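Local coordinates for protein beta-L-arabinobiosidase (Bacteroides thetaiotaomicron, PDB 5MQR) that probably hydrolyses glycosidic bonds in plant pectin, releasing beta-L-arabinobiose-type units, and includes a sialidase-like beta-propeller among its domains, at residues L278-I286 and V298-N308. Residues are numbered along the deposited sequence; the frame is centred on the assembly and turned at random.
Sequences LWKHALTSI and VLRAKGFVNSN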
loop_
_atom_site.group_PDB
_atom_site.type_symbol
_atom_site.label_atom_id
_atom_site.label_comp_id
_atom_site.label_asym_id
_atom_site.label_seq_id
_atom_site.Cartn_x
_atom_site.Cartn_y
_atom_site.Cartn_z
ATOM N N LEU A 278 -6.369 26.229 9.032
ATOM C CA LEU A 278 -5.287 26.001 9.980
ATOM C C LEU A 278 -4.517 27.314 10.158
ATOM O O LEU A 278 -4.385 28.124 9.224
ATOM C CB LEU A 278 -4.325 24.906 9.504
ATOM C CG LEU A 278 -4.897 23.488 9.529
ATOM C CD1 LEU A 278 -4.114 22.526 8.644
ATOM C CD2 LEU A 278 -4.974 22.938 10.947
ATOM N N TRP A 279 -4.034 27.501 11.377
ATOM C CA TRP A 279 -3.182 28.596 11.727
ATOM C C TRP A 279 -2.054 28.031 12.590
ATOM O O TRP A 279 -2.055 26.844 12.929
ATOM C CB TRP A 279 -3.980 29.590 12.551
ATOM C CG TRP A 279 -5.100 30.359 11.877
ATOM C CD1 TRP A 279 -4.991 31.558 11.189
ATOM C CD2 TRP A 279 -6.501 30.071 11.946
ATOM N NE1 TRP A 279 -6.231 31.988 10.795
ATOM C CE2 TRP A 279 -7.176 31.107 11.252
ATOM C CE3 TRP A 279 -7.250 29.028 12.501
ATOM C CZ2 TRP A 279 -8.573 31.128 11.107
ATOM C CZ3 TRP A 279 -8.645 29.041 12.362
ATOM C CH2 TRP A 279 -9.288 30.091 11.668
ATOM N N LYS A 280 -1.112 28.879 12.973
ATOM C CA LYS A 280 -0.096 28.512 13.970
ATOM C C LYS A 280 -0.687 27.900 15.253
ATOM O O LYS A 280 -1.800 28.282 15.698
ATOM C CB LYS A 280 0.717 29.734 14.370
ATOM C CG LYS A 280 1.752 30.159 13.351
ATOM C CD LYS A 280 2.769 31.089 13.997
ATOM C CE LYS A 280 3.800 31.542 12.982
ATOM N NZ LYS A 280 4.933 32.176 13.705
ATOM N N HIS A 281 0.068 26.964 15.838
ATOM C CA HIS A 281 -0.375 26.134 16.992
ATOM C C HIS A 281 -1.466 25.150 16.601
ATOM O O HIS A 281 -2.145 24.579 17.450
ATOM C CB HIS A 281 -0.817 26.990 18.194
ATOM C CG HIS A 281 0.225 27.963 18.646
ATOM N ND1 HIS A 281 1.317 27.586 19.404
ATOM C CD2 HIS A 281 0.354 29.295 18.434
ATOM C CE1 HIS A 281 2.072 28.643 19.643
ATOM N NE2 HIS A 281 1.509 29.692 19.066
ATOM N N ALA A 282 -1.600 24.935 15.298
ATOM C CA ALA A 282 -2.680 24.176 14.731
ATOM C C ALA A 282 -4.071 24.580 15.259
ATOM O O ALA A 282 -4.945 23.735 15.397
ATOM C CB ALA A 282 -2.396 22.691 14.916
ATOM N N LEU A 283 -4.290 25.873 15.524
ATOM C CA LEU A 283 -5.665 26.359 15.653
ATOM C C LEU A 283 -6.399 26.018 14.346
ATOM O O LEU A 283 -5.809 25.981 13.245
ATOM C CB LEU A 283 -5.764 27.859 15.943
ATOM C CG LEU A 283 -5.150 28.390 17.256
ATOM C CD1 LEU A 283 -5.301 29.894 17.362
ATOM C CD2 LEU A 283 -5.737 27.760 18.502
ATOM N N THR A 284 -7.681 25.719 14.473
ATOM C CA THR A 284 -8.411 25.191 13.330
ATOM C C THR A 284 -9.888 25.528 13.388
ATOM O O THR A 284 -10.467 25.653 14.461
ATOM C CB THR A 284 -8.145 23.693 13.175
ATOM O OG1 THR A 284 -8.641 23.238 11.907
ATOM C CG2 THR A 284 -8.785 22.922 14.321
ATOM N N SER A 285 -10.475 25.706 12.207
ATOM C CA SER A 285 -11.898 25.982 12.074
ATOM C C SER A 285 -12.441 25.459 10.738
ATOM O O SER A 285 -11.769 24.689 10.005
ATOM C CB SER A 285 -12.176 27.479 12.246
ATOM O OG SER A 285 -13.554 27.742 12.194
ATOM N N ILE A 286 -13.697 25.816 10.488
ATOM C CA ILE A 286 -14.438 25.381 9.311
ATOM C C ILE A 286 -15.296 26.541 8.858
ATOM O O ILE A 286 -15.811 27.297 9.697
ATOM C CB ILE A 286 -15.408 24.236 9.635
ATOM C CG1 ILE A 286 -14.697 23.025 10.220
ATOM C CG2 ILE A 286 -16.202 23.835 8.391
ATOM C CD1 ILE A 286 -14.015 22.117 9.231
ATOM N N VAL A 298 -12.527 28.826 18.147
ATOM C CA VAL A 298 -11.364 28.362 17.403
ATOM C C VAL A 298 -10.376 27.791 18.405
ATOM O O VAL A 298 -9.806 28.530 19.206
ATOM C CB VAL A 298 -10.680 29.484 16.588
ATOM C CG1 VAL A 298 -9.429 28.948 15.898
ATOM C CG2 VAL A 298 -11.637 30.078 15.558
ATOM N N LEU A 299 -10.164 26.485 18.344
ATOM C CA LEU A 299 -9.283 25.805 19.257
ATOM C C LEU A 299 -8.191 25.046 18.517
ATOM O O LEU A 299 -8.295 24.784 17.310
ATOM C CB LEU A 299 -10.089 24.834 20.119
ATOM C CG LEU A 299 -11.222 25.440 20.953
ATOM C CD1 LEU A 299 -11.970 24.327 21.677
ATOM C CD2 LEU A 299 -10.736 26.508 21.933
ATOM N N ARG A 300 -7.160 24.671 19.279
ATOM C CA ARG A 300 -6.095 23.818 18.792
ATOM C C ARG A 300 -6.706 22.535 18.296
ATOM O O ARG A 300 -7.658 22.039 18.872
ATOM C CB ARG A 300 -5.095 23.486 19.891
ATOM C CG ARG A 300 -4.256 24.660 20.378
ATOM C CD ARG A 300 -3.388 24.252 21.562
ATOM N NE ARG A 300 -2.496 25.317 22.067
ATOM C CZ ARG A 300 -1.175 25.419 21.839
ATOM N NH1 ARG A 300 -0.503 24.549 21.075
ATOM N NH2 ARG A 300 -0.496 26.431 22.379
ATOM N N ALA A 301 -6.135 21.999 17.232
ATOM C CA ALA A 301 -6.578 20.751 16.648
ATOM C C ALA A 301 -6.175 19.640 17.588
ATOM O O ALA A 301 -4.984 19.485 17.894
ATOM C CB ALA A 301 -5.940 20.558 15.284
ATOM N N LYS A 302 -7.157 18.877 18.048
ATOM C CA LYS A 302 -6.923 17.911 19.119
ATOM C C LYS A 302 -5.953 16.854 18.635
ATOM O O LYS A 302 -6.026 16.404 17.481
ATOM C CB LYS A 302 -8.237 17.282 19.626
ATOM C CG LYS A 302 -9.060 18.294 20.410
ATOM C CD LYS A 302 -10.300 17.730 21.095
ATOM C CE LYS A 302 -10.978 18.851 21.910
ATOM N NZ LYS A 302 -12.001 18.332 22.884
ATOM N N GLY A 303 -5.006 16.524 19.496
ATOM C CA GLY A 303 -4.022 15.500 19.207
ATOM C C GLY A 303 -2.770 15.946 18.451
ATOM O O GLY A 303 -1.725 15.269 18.544
ATOM N N PHE A 304 -2.866 17.035 17.689
ATOM C CA PHE A 304 -1.716 17.562 16.962
ATOM C C PHE A 304 -0.692 18.126 17.950
ATOM O O PHE A 304 -1.027 18.861 18.889
ATOM C CB PHE A 304 -2.115 18.654 15.939
ATOM C CG PHE A 304 -2.507 18.123 14.603
ATOM C CD1 PHE A 304 -3.831 17.791 14.325
ATOM C CD2 PHE A 304 -1.557 17.956 13.609
ATOM C CE1 PHE A 304 -4.196 17.271 13.087
ATOM C CE2 PHE A 304 -1.918 17.467 12.358
ATOM C CZ PHE A 304 -3.241 17.115 12.104
ATOM N N VAL A 305 0.556 17.733 17.741
ATOM C CA VAL A 305 1.685 18.340 18.421
ATOM C C VAL A 305 2.272 19.331 17.421
ATOM O O VAL A 305 2.735 18.947 16.356
ATOM C CB VAL A 305 2.703 17.263 18.871
ATOM C CG1 VAL A 305 3.829 17.876 19.700
ATOM C CG2 VAL A 305 1.958 16.187 19.662
ATOM N N ASN A 306 2.223 20.608 17.782
ATOM C CA ASN A 306 2.607 21.692 16.918
ATOM C C ASN A 306 2.700 22.913 17.791
ATOM O O ASN A 306 2.032 23.031 18.827
ATOM C CB ASN A 306 1.580 21.911 15.786
ATOM C CG ASN A 306 2.083 22.850 14.688
ATOM O OD1 ASN A 306 1.406 23.815 14.332
ATOM N ND2 ASN A 306 3.279 22.586 14.165
ATOM N N SER A 307 3.542 23.833 17.362
ATOM C CA SER A 307 3.800 25.023 18.143
ATOM C C SER A 307 3.772 26.219 17.194
ATOM O O SER A 307 2.759 26.451 16.545
ATOM C CB SER A 307 5.119 24.831 18.907
ATOM O OG SER A 307 5.495 25.998 19.594
ATOM N N ASN A 308 4.905 26.895 17.042
ATOM C CA ASN A 308 4.971 28.233 16.539
ATOM C C ASN A 308 5.492 28.355 15.115
ATOM O O ASN A 308 5.574 29.452 14.593
ATOM C CB ASN A 308 5.920 29.015 17.451
ATOM C CG ASN A 308 5.390 30.377 17.753
ATOM O OD1 ASN A 308 4.252 30.501 18.200
ATOM N ND2 ASN A 308 6.184 31.418 17.490
HETATM O O HOH W 1 2.099 24.917 21.226
HETATM O O HOH W 2 -1.134 22.585 19.312
HETATM O O HOH W 3 -11.231 24.375 16.766
#
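Val298 carries the apolar centre: its CG1, anti to the backbone N (chi1 177°), lies 3.6 Å from Trp279 CZ3, and the same methyl also reaches Leu283 CB. They flank the outer strand pair of a four-stranded antiparallel sheet, consistent with a blade of the sialidase-like beta-propeller, in which strand 299-300 is one of the two outer strands and pairs weakly with strand 283-287; Tyr262 and Phe265 meet the Trp279 ring from outside the pair. A second apolar patch forms where Ala282 CB meets Ala301 CB and Phe304 CB, with Thr284 CG2 alongside Ala301 CB. Leu283 and Arg300 make a non-hydrogen-bonded pair, beyond which Ala301 N donates to Ala282 O (2.8 Å) from above the carbonyl plane. A type II turn, Ala301 to Phe304, then swings the chain round toward the connection around His281 and Ala282. There, His281 N gives a weak bond to Ser307 O (2.8 Å), which also lies over one face of the imidazole. The Arg300 guanidinium, its plane 62° from that ring, has His281 CB over one face and two waters at its edge. Arg300 NH1 donates to water 1 (2.6 Å), which donates to Asn306 O, and to water 2 (2.7 Å). Beside Asn308, the extended Lys280 chain brings NZ to within 2.9 Å of Asn308 O, nearly in line with the carbonyl bond, while NZ also hydrogen-bonds to OH of the phosphotyrosine at position 371.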